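Local coordinates for KaiC-like domain-containing protein (Pyrococcus horikoshii, PDB 3BS4) that is of unknown function but has a KaiC-like domain, probably of the RecA-like fold, and binds an unidentified peptide, at residues Y40-S43 / R44-S48; Y59-Q62 / L63-I67; K77-N81 / H82-I86; K127-W130 / M131-L135. One frame throughout, in Å; residues are numbered along the deposited sequence.

Contact 1: residues Y40-S43 / R44-S48; sequences YILS and RKLKS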
loop_
_atom_site.group_PDB
_atom_site.type_symbol
_atom_site.label_atom_id
_atom_site.label_comp_id
_atom_site.label_asym_id
_atom_site.label_seq_id
_atom_site.Cartn_x
_atom_site.Cartn_y
_atom_site.Cartn_z
ATOM N N TYR A 40 3.211 5.745 8.219
ATOM C CA TYR A 40 2.725 7.033 8.693
ATOM C C TYR A 40 1.496 7.503 7.918
ATOM O O TYR A 40 0.481 7.863 8.515
ATOM C CB TYR A 40 3.845 8.068 8.629
ATOM C CG TYR A 40 3.395 9.431 9.077
ATOM C CD1 TYR A 40 3.297 9.734 10.435
ATOM C CD2 TYR A 40 3.039 10.408 8.138
ATOM C CE1 TYR A 40 2.868 10.984 10.849
ATOM C CE2 TYR A 40 2.606 11.679 8.548
ATOM C CZ TYR A 40 2.526 11.944 9.911
ATOM O OH TYR A 40 2.087 13.186 10.329
ATOM N N ILE A 41 1.583 7.483 6.593
ATOM C CA ILE A 41 0.462 7.861 5.740
ATOM C C ILE A 41 -0.778 7.021 6.054
ATOM O O ILE A 41 -1.876 7.561 6.231
ATOM C CB ILE A 41 0.852 7.767 4.255
ATOM C CG1 ILE A 41 1.946 8.799 3.946
ATOM C CG2 ILE A 41 -0.370 7.982 3.349
ATOM C CD1 ILE A 41 2.518 8.703 2.543
ATOM N N LEU A 42 -0.590 5.705 6.130
ATOM C CA LEU A 42 -1.670 4.778 6.470
ATOM C C LEU A 42 -2.326 5.152 7.810
ATOM O O LEU A 42 -3.564 5.247 7.911
ATOM C CB LEU A 42 -1.101 3.352 6.550
ATOM C CG LEU A 42 -1.955 2.191 7.079
ATOM C CD1 LEU A 42 -3.275 2.143 6.389
ATOM C CD2 LEU A 42 -1.207 0.871 6.878
ATOM N N SER A 43 -1.495 5.389 8.826
ATOM C CA SER A 43 -2.014 5.741 10.143
ATOM C C SER A 43 -2.842 7.034 10.072
ATOM O O SER A 43 -3.875 7.153 10.747
ATOM C CB SER A 43 -0.882 5.865 11.166
ATOM O OG SER A 43 -0.134 7.052 10.977
ATOM N N ARG A 44 -2.419 7.985 9.245
ATOM C CA ARG A 44 -3.135 9.260 9.131
ATOM C C ARG A 44 -4.472 9.097 8.419
ATOM O O ARG A 44 -5.443 9.750 8.790
ATOM C CB ARG A 44 -2.282 10.310 8.419
ATOM C CG ARG A 44 -1.077 10.765 9.227
ATOM C CD ARG A 44 -1.392 12.039 9.993
ATOM N NE ARG A 44 -1.782 13.110 9.072
ATOM C CZ ARG A 44 -1.789 14.406 9.374
ATOM N NH1 ARG A 44 -1.413 14.817 10.579
ATOM N NH2 ARG A 44 -2.162 15.297 8.462
ATOM N N LYS A 45 -4.528 8.222 7.414
ATOM C CA LYS A 45 -5.789 7.999 6.699
ATOM C C LYS A 45 -6.801 7.307 7.614
ATOM O O LYS A 45 -8.000 7.625 7.573
ATOM C CB LYS A 45 -5.573 7.195 5.405
ATOM C CG LYS A 45 -4.661 7.884 4.397
ATOM C CD LYS A 45 -5.191 9.258 4.027
ATOM C CE LYS A 45 -4.497 9.850 2.810
ATOM N NZ LYS A 45 -4.947 11.259 2.574
ATOM N N LEU A 46 -6.310 6.385 8.442
ATOM C CA LEU A 46 -7.163 5.700 9.416
ATOM C C LEU A 46 -7.661 6.674 10.477
ATOM O O LEU A 46 -8.860 6.686 10.799
ATOM C CB LEU A 46 -6.418 4.557 10.084
ATOM C CG LEU A 46 -6.317 3.246 9.305
ATOM C CD1 LEU A 46 -5.323 2.307 9.980
ATOM C CD2 LEU A 46 -7.706 2.612 9.180
ATOM N N LYS A 47 -6.754 7.497 10.998
ATOM C CA LYS A 47 -7.103 8.411 12.105
ATOM C C LYS A 47 -8.049 9.512 11.654
ATOM O O LYS A 47 -8.725 10.127 12.488
ATOM C CB LYS A 47 -5.850 9.031 12.735
ATOM C CG LYS A 47 -5.115 8.105 13.638
ATOM C CD LYS A 47 -3.786 8.733 14.028
ATOM C CE LYS A 47 -3.032 7.877 14.993
ATOM N NZ LYS A 47 -1.687 8.468 15.261
ATOM N N SER A 48 -8.101 9.758 10.347
ATOM C CA SER A 48 -8.996 10.753 9.767
ATOM C C SER A 48 -10.341 10.149 9.335
ATOM O O SER A 48 -11.091 10.757 8.560
ATOM C CB SER A 48 -8.310 11.458 8.597
ATOM O OG SER A 48 -7.169 12.157 9.047
HETATM O O HOH W 1 0.133 8.934 13.089
#

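Contact 2: residues Y59-Q62 / L63-I67; sequences YPLQ and LIIRI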
loop_
_atom_site.group_PDB
_atom_site.type_symbol
_atom_site.label_atom_id
_atom_site.label_comp_id
_atom_site.label_asym_id
_atom_site.label_seq_id
_atom_site.Cartn_x
_atom_site.Cartn_y
_atom_site.Cartn_z
ATOM N N TYR A 59 4.190 -9.545 5.906
ATOM C CA TYR A 59 4.426 -9.631 7.356
ATOM C C TYR A 59 3.298 -10.360 8.059
ATOM O O TYR A 59 2.132 -10.239 7.661
ATOM C CB TYR A 59 4.613 -8.220 7.977
ATOM C CG TYR A 59 5.731 -7.483 7.297
ATOM C CD1 TYR A 59 7.055 -7.866 7.515
ATOM C CD2 TYR A 59 5.466 -6.491 6.347
ATOM C CE1 TYR A 59 8.098 -7.248 6.861
ATOM C CE2 TYR A 59 6.504 -5.868 5.676
ATOM C CZ TYR A 59 7.820 -6.257 5.940
ATOM O OH TYR A 59 8.901 -5.681 5.302
ATOM N N PRO A 60 3.647 -11.094 9.127
ATOM C CA PRO A 60 2.613 -11.697 9.967
ATOM C C PRO A 60 1.680 -10.616 10.496
ATOM O O PRO A 60 2.119 -9.513 10.806
ATOM C CB PRO A 60 3.398 -12.292 11.133
ATOM C CG PRO A 60 4.826 -12.405 10.670
ATOM C CD PRO A 60 5.016 -11.379 9.594
ATOM N N LEU A 61 0.400 -10.949 10.597
ATOM C CA LEU A 61 -0.584 -10.022 11.119
ATOM C C LEU A 61 -0.193 -9.434 12.489
ATOM O O LEU A 61 -0.360 -8.251 12.737
ATOM C CB LEU A 61 -1.939 -10.718 11.196
ATOM C CG LEU A 61 -3.102 -9.822 11.600
ATOM C CD1 LEU A 61 -3.271 -8.657 10.615
ATOM C CD2 LEU A 61 -4.366 -10.662 11.726
ATOM N N GLN A 62 0.333 -10.267 13.377
ATOM C CA GLN A 62 0.688 -9.786 14.700
ATOM C C GLN A 62 1.774 -8.720 14.638
ATOM O O GLN A 62 1.801 -7.804 15.458
ATOM C CB GLN A 62 1.091 -10.952 15.608
ATOM C CG GLN A 62 -0.068 -11.933 15.895
ATOM C CD GLN A 62 -1.321 -11.287 16.526
ATOM O OE1 GLN A 62 -2.451 -11.637 16.168
ATOM N NE2 GLN A 62 -1.123 -10.368 17.475
ATOM N N LEU A 63 2.654 -8.822 13.639
ATOM C CA LEU A 63 3.649 -7.789 13.420
ATOM C C LEU A 63 3.053 -6.479 12.871
ATOM O O LEU A 63 3.455 -5.400 13.280
ATOM C CB LEU A 63 4.778 -8.308 12.514
ATOM C CG LEU A 63 5.972 -7.372 12.293
ATOM C CD1 LEU A 63 6.612 -6.914 13.614
ATOM C CD2 LEU A 63 7.017 -8.031 11.400
ATOM N N ILE A 64 2.104 -6.575 11.934
ATOM C CA ILE A 64 1.381 -5.401 11.449
ATOM C C ILE A 64 0.689 -4.680 12.607
ATOM O O ILE A 64 0.692 -3.452 12.676
ATOM C CB ILE A 64 0.334 -5.805 10.395
ATOM C CG1 ILE A 64 1.038 -6.344 9.136
ATOM C CG2 ILE A 64 -0.605 -4.638 10.064
ATOM C CD1 ILE A 64 1.945 -5.317 8.426
ATOM N N ILE A 65 0.094 -5.460 13.502
ATOM C CA ILE A 65 -0.606 -4.900 14.645
ATOM C C ILE A 65 0.361 -4.146 15.538
ATOM O O ILE A 65 0.067 -3.037 15.961
ATOM C CB ILE A 65 -1.356 -5.991 15.431
ATOM C CG1 ILE A 65 -2.534 -6.502 14.587
ATOM C CG2 ILE A 65 -1.860 -5.449 16.758
ATOM C CD1 ILE A 65 -3.198 -7.790 15.127
ATOM N N ARG A 66 1.522 -4.736 15.782
ATOM C CA ARG A 66 2.546 -4.102 16.614
ATOM C C ARG A 66 3.071 -2.827 15.965
ATOM O O ARG A 66 3.230 -1.787 16.620
ATOM C CB ARG A 66 3.696 -5.072 16.884
ATOM C CG ARG A 66 3.381 -6.110 17.955
ATOM C CD ARG A 66 4.634 -6.465 18.752
ATOM N NE ARG A 66 5.538 -7.314 17.982
ATOM C CZ ARG A 66 6.866 -7.269 18.063
ATOM N NH1 ARG A 66 7.596 -8.085 17.317
ATOM N NH2 ARG A 66 7.467 -6.407 18.883
ATOM N N ILE A 67 3.335 -2.902 14.664
ATOM C CA ILE A 67 3.842 -1.743 13.941
ATOM C C ILE A 67 2.852 -0.599 14.030
ATOM O O ILE A 67 3.215 0.535 14.351
ATOM C CB ILE A 67 4.138 -2.064 12.459
ATOM C CG1 ILE A 67 5.363 -2.987 12.357
ATOM C CG2 ILE A 67 4.360 -0.769 11.665
ATOM C CD1 ILE A 67 5.446 -3.777 11.036
#

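Contact 3: residues K77-N81 / H82-I86; sequences KYLEN and HRLAI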
loop_
_atom_site.group_PDB
_atom_site.type_symbol
_atom_site.label_atom_id
_atom_site.label_comp_id
_atom_site.label_asym_id
_atom_site.label_seq_id
_atom_site.Cartn_x
_atom_site.Cartn_y
_atom_site.Cartn_z
ATOM N N LYS A 77 -9.690 -2.270 16.987
ATOM C CA LYS A 77 -10.772 -1.282 17.062
ATOM C C LYS A 77 -11.233 -0.840 15.674
ATOM O O LYS A 77 -12.419 -0.702 15.424
ATOM C CB LYS A 77 -10.341 -0.052 17.864
ATOM C CG LYS A 77 -9.787 -0.389 19.232
ATOM C CD LYS A 77 -9.926 0.762 20.214
ATOM C CE LYS A 77 -9.456 0.346 21.608
ATOM N NZ LYS A 77 -9.955 -1.010 21.993
ATOM N N TYR A 78 -10.279 -0.598 14.774
ATOM C CA TYR A 78 -10.635 -0.192 13.421
ATOM C C TYR A 78 -11.257 -1.344 12.656
ATOM O O TYR A 78 -12.128 -1.133 11.816
ATOM C CB TYR A 78 -9.410 0.348 12.673
ATOM C CG TYR A 78 -9.007 1.736 13.123
ATOM C CD1 TYR A 78 -9.591 2.864 12.568
ATOM C CD2 TYR A 78 -8.046 1.913 14.117
ATOM C CE1 TYR A 78 -9.228 4.146 12.990
ATOM C CE2 TYR A 78 -7.678 3.179 14.538
ATOM C CZ TYR A 78 -8.273 4.287 13.974
ATOM O OH TYR A 78 -7.904 5.553 14.387
ATOM N N LEU A 79 -10.812 -2.564 12.935
ATOM C CA LEU A 79 -11.428 -3.739 12.330
ATOM C C LEU A 79 -12.873 -3.905 12.800
ATOM O O LEU A 79 -13.791 -4.062 11.991
ATOM C CB LEU A 79 -10.624 -5.005 12.645
ATOM C CG LEU A 79 -9.257 -5.178 11.973
ATOM C CD1 LEU A 79 -8.588 -6.397 12.580
ATOM C CD2 LEU A 79 -9.380 -5.376 10.458
ATOM N N GLU A 80 -13.068 -3.843 14.114
ATOM C CA GLU A 80 -14.384 -4.127 14.682
ATOM C C GLU A 80 -15.393 -3.023 14.348
ATOM O O GLU A 80 -16.601 -3.260 14.311
ATOM C CB GLU A 80 -14.266 -4.449 16.188
ATOM C CG GLU A 80 -13.588 -5.825 16.405
ATOM C CD GLU A 80 -13.677 -6.413 17.829
ATOM O OE1 GLU A 80 -14.150 -5.730 18.767
ATOM O OE2 GLU A 80 -13.252 -7.586 18.005
ATOM N N ASN A 81 -14.896 -1.828 14.067
ATOM C CA ASN A 81 -15.750 -0.707 13.696
ATOM C C ASN A 81 -15.867 -0.520 12.187
ATOM O O ASN A 81 -16.371 0.498 11.727
ATOM C CB ASN A 81 -15.298 0.575 14.411
ATOM C CG ASN A 81 -15.648 0.557 15.911
ATOM O OD1 ASN A 81 -16.787 0.838 16.289
ATOM N ND2 ASN A 81 -14.681 0.198 16.755
ATOM N N HIS A 82 -15.400 -1.515 11.435
ATOM C CA HIS A 82 -15.624 -1.606 9.982
ATOM C C HIS A 82 -14.906 -0.539 9.162
ATOM O O HIS A 82 -15.283 -0.292 8.021
ATOM C CB HIS A 82 -17.139 -1.616 9.666
ATOM C CG HIS A 82 -17.824 -2.865 10.122
ATOM N ND1 HIS A 82 -18.800 -2.866 11.094
ATOM C CD2 HIS A 82 -17.645 -4.157 9.766
ATOM C CE1 HIS A 82 -19.201 -4.105 11.309
ATOM N NE2 HIS A 82 -18.521 -4.909 10.511
ATOM N N ARG A 83 -13.887 0.091 9.743
ATOM C CA ARG A 83 -13.115 1.111 9.030
ATOM C C ARG A 83 -11.978 0.487 8.238
ATOM O O ARG A 83 -11.597 0.997 7.181
ATOM C CB ARG A 83 -12.520 2.129 10.005
ATOM C CG ARG A 83 -13.580 2.888 10.821
ATOM C CD ARG A 83 -14.568 3.588 9.898
ATOM N NE ARG A 83 -15.281 4.669 10.595
ATOM C CZ ARG A 83 -16.370 4.506 11.350
ATOM N NH1 ARG A 83 -16.908 3.304 11.531
ATOM N NH2 ARG A 83 -16.922 5.560 11.927
ATOM N N LEU A 84 -11.427 -0.589 8.786
ATOM C CA LEU A 84 -10.275 -1.271 8.193
ATOM C C LEU A 84 -10.661 -2.693 7.781
ATOM O O LEU A 84 -11.316 -3.407 8.554
ATOM C CB LEU A 84 -9.147 -1.299 9.220
ATOM C CG LEU A 84 -7.869 -2.077 8.894
ATOM C CD1 LEU A 84 -7.191 -1.489 7.647
ATOM C CD2 LEU A 84 -6.943 -2.096 10.106
ATOM N N ALA A 85 -10.269 -3.090 6.568
ATOM C CA ALA A 85 -10.405 -4.481 6.113
ATOM C C ALA A 85 -9.005 -4.984 5.805
ATOM O O ALA A 85 -8.220 -4.260 5.205
ATOM C CB ALA A 85 -11.268 -4.564 4.878
ATOM N N ILE A 86 -8.698 -6.207 6.230
ATOM C CA ILE A 86 -7.378 -6.784 5.955
ATOM C C ILE A 86 -7.557 -8.086 5.216
ATOM O O ILE A 86 -8.333 -8.947 5.651
ATOM C CB ILE A 86 -6.546 -7.031 7.242
ATOM C CG1 ILE A 86 -6.305 -5.708 7.981
ATOM C CG2 ILE A 86 -5.211 -7.707 6.895
ATOM C CD1 ILE A 86 -5.577 -5.825 9.315
HETATM O O HOH W 2 -13.601 -4.491 9.259
#

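Contact 4: residues K127-W130 / M131-L135; sequences KKVW and MDLNL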
loop_
_atom_site.group_PDB
_atom_site.type_symbol
_atom_site.label_atom_id
_atom_site.label_comp_id
_atom_site.label_asym_id
_atom_site.label_seq_id
_atom_site.Cartn_x
_atom_site.Cartn_y
_atom_site.Cartn_z
ATOM N N LYS A 127 -16.450 -4.542 0.246
ATOM C CA LYS A 127 -17.115 -3.354 -0.258
ATOM C C LYS A 127 -18.623 -3.499 -0.094
ATOM O O LYS A 127 -19.321 -2.509 0.071
ATOM C CB LYS A 127 -16.775 -3.112 -1.729
ATOM C CG LYS A 127 -15.345 -2.638 -1.930
ATOM C CD LYS A 127 -15.170 -2.036 -3.309
ATOM C CE LYS A 127 -13.704 -1.633 -3.571
ATOM N NZ LYS A 127 -13.586 -1.109 -4.963
ATOM N N LYS A 128 -19.123 -4.735 -0.148
ATOM C CA LYS A 128 -20.573 -4.957 0.085
ATOM C C LYS A 128 -20.930 -4.588 1.523
ATOM O O LYS A 128 -21.991 -3.992 1.773
ATOM C CB LYS A 128 -20.967 -6.404 -0.226
ATOM C CG LYS A 128 -22.477 -6.689 -0.237
ATOM C CD LYS A 128 -22.743 -8.162 -0.599
ATOM C CE LYS A 128 -24.224 -8.430 -0.858
ATOM N NZ LYS A 128 -24.778 -7.448 -1.842
ATOM N N VAL A 129 -20.059 -4.939 2.467
ATOM C CA VAL A 129 -20.280 -4.555 3.868
ATOM C C VAL A 129 -20.280 -3.026 3.995
ATOM O O VAL A 129 -21.192 -2.438 4.595
ATOM C CB VAL A 129 -19.253 -5.184 4.850
ATOM C CG1 VAL A 129 -19.501 -4.718 6.275
ATOM C CG2 VAL A 129 -19.289 -6.711 4.777
ATOM N N TRP A 130 -19.254 -2.374 3.449
ATOM C CA TRP A 130 -19.182 -0.919 3.525
ATOM C C TRP A 130 -20.399 -0.271 2.908
ATOM O O TRP A 130 -20.927 0.718 3.447
ATOM C CB TRP A 130 -17.925 -0.404 2.823
ATOM C CG TRP A 130 -16.664 -0.630 3.618
ATOM C CD1 TRP A 130 -16.532 -0.589 4.971
ATOM C CD2 TRP A 130 -15.350 -0.865 3.095
ATOM N NE1 TRP A 130 -15.219 -0.801 5.332
ATOM C CE2 TRP A 130 -14.471 -0.973 4.196
ATOM C CE3 TRP A 130 -14.833 -1.001 1.800
ATOM C CZ2 TRP A 130 -13.103 -1.217 4.046
ATOM C CZ3 TRP A 130 -13.471 -1.248 1.653
ATOM C CH2 TRP A 130 -12.625 -1.348 2.768
ATOM N N MET A 131 -20.839 -0.795 1.765
ATOM C CA MET A 131 -21.990 -0.197 1.075
ATOM C C MET A 131 -23.281 -0.420 1.890
ATOM O O MET A 131 -24.093 0.511 2.053
ATOM C CB MET A 131 -22.148 -0.725 -0.360
ATOM C CG MET A 131 -23.254 0.000 -1.153
ATOM S SD MET A 131 -23.021 1.794 -1.427
ATOM C CE MET A 131 -21.577 1.691 -2.465
ATOM N N ASP A 132 -23.456 -1.642 2.396
ATOM C CA ASP A 132 -24.654 -1.939 3.210
ATOM C C ASP A 132 -24.766 -0.980 4.401
ATOM O O ASP A 132 -25.858 -0.515 4.735
ATOM C CB ASP A 132 -24.659 -3.377 3.710
ATOM C CG ASP A 132 -25.032 -4.393 2.635
ATOM O OD1 ASP A 132 -25.311 -4.026 1.464
ATOM O OD2 ASP A 132 -25.037 -5.593 2.971
ATOM N N LEU A 133 -23.640 -0.702 5.048
ATOM C CA LEU A 133 -23.626 0.175 6.214
ATOM C C LEU A 133 -23.582 1.661 5.859
ATOM O O LEU A 133 -23.597 2.521 6.755
ATOM C CB LEU A 133 -22.476 -0.216 7.151
ATOM C CG LEU A 133 -22.425 -1.675 7.625
ATOM C CD1 LEU A 133 -21.235 -1.904 8.595
ATOM C CD2 LEU A 133 -23.744 -2.126 8.324
ATOM N N ASN A 134 -23.524 1.946 4.555
ATOM C CA ASN A 134 -23.417 3.321 4.018
ATOM C C ASN A 134 -22.152 4.041 4.484
ATOM O O ASN A 134 -22.153 5.252 4.756
ATOM C CB ASN A 134 -24.675 4.170 4.321
ATOM C CG ASN A 134 -24.729 5.435 3.484
ATOM O OD1 ASN A 134 -24.554 5.391 2.262
ATOM N ND2 ASN A 134 -24.944 6.569 4.135
ATOM N N LEU A 135 -21.058 3.287 4.569
ATOM C CA LEU A 135 -19.838 3.842 5.120
ATOM C C LEU A 135 -18.998 4.578 4.087
ATOM O O LEU A 135 -18.076 5.283 4.476
ATOM C CB LEU A 135 -19.004 2.781 5.850
ATOM C CG LEU A 135 -19.599 2.310 7.182
ATOM C CD1 LEU A 135 -18.828 1.123 7.725
ATOM C CD2 LEU A 135 -19.634 3.456 8.210
HETATM O O HOH W 3 -26.091 -6.093 -0.098
#

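Contact 1: residues Y40-S43 / R44-S48
Four successive i to i-4 backbone bonds, from Arg44 N to Tyr40 O through Lys47 N to Ser43 O, carry a regular alpha-helix across residues 40-47, all near 3.0 Å. Tyr40 and Arg44 point the same way from the helix. Over one face of the tyrosine ring sits Arg44 CG, 4.0 Å from the ring centroid and 21° off its normal, a CH-pi contact; the next methylene, CD, reaches Tyr40 OH at 3.7 Å. Bends at chi2 and chi3 turn the arginine chain so that its guanidinium plane lies 23° from the ring plane, while its NE is held by a salt bridge to Glu6. This is the last part of helix 34-47, which packs on the central beta-sheet: Leu42 and Leu46, their CD1 atoms 4.1 Å apart, both rest on Val52 of strand 51-56. With OG set between its backbone N and carbonyl carbon (chi1 74°), Ser43 donates to Tyr40 O at 2.7 Å, giving that carbonyl a second donor beside Arg44 N. The same OG accepts from a water at 2.8 Å. In turn the water accepts at 2.9 Å from Lys47 NZ, at the end of an extended chain, which also hydrogen-bonds the carbonyl of Phe71.

Contact 2: residues Y59-Q62 / L63-I67
Two aliphatic ends meet Tyr59 obliquely. Leu63 CD2 lies 3.9 Å from Tyr59 CD1, and Ile64 CD1 touches the base of the side chain, 4.0 Å from Tyr59 CB. With CG anti to its backbone N (chi1 -175°) and chi2 near 55°, Leu63 presents CD2 to the tyrosine preceding the helix. Beyond these methyl contacts the ring leads away, and its OH is hydrogen-bonded to Glu190 and Lys35. Pro60 occupies the N-cap position. Its carbonyl accepts a well-directed bond from Ile64 N at 3.1 Å, the donor lying in the carbonyl plane, and a weak one from Leu63 N at a bent 124°; Pro60 CD also packs on Leu63 CB. The helical pattern then continues with Ile65 N to Leu61 O at 2.9 Å. On this next turn Ile65 CD1 lies 4.1 Å from Leu61 CG, and the same methyl is 4.1 Å from both OE1 and NE2 of the Gln62 amide, whose chain bends at chi2 to run beside the isoleucine. The contact thus opens helix 61-70, just after strand 51-56. Ile64 lies against Met54 and Ser56 of that strand and against Phe39 of helix 34-47, while Leu61 turns to Asp88, Met100 and Tyr105 in loops.

Contact 3: residues K77-N81 / H82-I86
Tyr78 and Leu79 meet the residues beyond the turn through both backbone bonds and side-chain packing. The backbone bonds define a Schellman motif, with His82 at C-prime in positive phi (68°): Arg83 N reaches Tyr78 O at 3.0 Å and His82 N reaches Leu79 O at 3.1 Å. Tyr78 O also takes Leu84 N, which comes from above the carbonyl plane rather than along a lone pair. A water bridges the two elements, donating to Leu79 O at 2.8 Å and to Leu84 O at 2.6 Å. Among side-chain bonds, Asn81 ND2 donates to Lys77 O at 2.8 Å with an angle of 163°, on the opposite face of that carbonyl's plane from Asn81 N. Arg83 bends at chi2 (-56°), which brings NH1 back to Asn81 O at 2.9 Å, while its NE forms a salt bridge with Asp49. The apolar set joins helix 75-80 to strand 84-87: Leu79 CD2 contacts Leu84 CG and Ile86 CG1, Tyr78 CB meets Leu84 CB at 3.8 Å, and Arg83 CB lies in plane at the edge of the Tyr78 ring. Past the last regular helical bond, Tyr78 O and Leu79 O are thus taken up by turn amides and, for Leu79 O, the water; side-chain donors give Lys77 O a second bond and satisfy the turn carbonyl Asn81 O. The cationic arginine probably complements the partial negative charge at this helix end.

Contact 4: residues K127-W130 / M131-L135
Trp130 and Leu135 cross at about a right angle, the CD1 methyl of the leucine lying near the plane of the indole, at its edge, 4.0 Å from Trp130 CD1. Trp130 CG stands opposite the carbonyl carbon (chi1 -75°), an orientation from which the indole NE1 hydrogen-bonds to the carbonyl of His82. Val129 and Leu133 run side by side, and Val129 CG1 and Leu133 CD1 meet at 4.0 Å. On the exposed face a water accepts from Lys128 NZ at 2.6 Å and donates to Asp132 OD1 at 2.7 Å; Lys128 NZ and Asp132 OD1 themselves stay 4.8 Å apart, so the opposite charges are joined through the water rather than in direct contact. Behind these side chains the backbone fixes the spacing. Met131 N bonds to Lys127 O and Asp132 N to Lys128 O, both at 2.8 Å, and Leu133 N follows to Val129 O. Then Leu135 N skips one residue further back, to Trp130 O at 2.8 Å with an angle of 170°, which sets Leu135 beside the tryptophan. Farther out, Lys127 NZ is bonded to the carbonyls of Ala176 and Pro181 and to the backbone of the bound peptide. Asn134, with phi 61° and its N bonded to Met131 O, completes a Schellman motif, the C-terminal stop of helix 115-132 before the chain leads to strand 141-146.

The most buried of the four is contact 1, the last turns of helix 34-47 against the sheet; contact 4 is mostly exposed, and its centre lies about 21 Å from the centre of the chain. Contacts 1 and 2 both cover strand 51-56, but contact 1 sets salt-bridged and water-linked polar ends beside aliphatic packing, whereas contact 2, behind a proline N-cap, is mostly aliphatic. Contacts 3 and 4 instead cap carbonyls in Schellman motifs, contact 3 running directly into a buried strand. These two touch: His82 CB packs on Leu135 CD1 and Trp130 CZ2 on Ala85 CB. Contact 3 also meets contact 1, Tyr78 CE1 against Leu46 O, and contact 2 through Leu61 and Ile86.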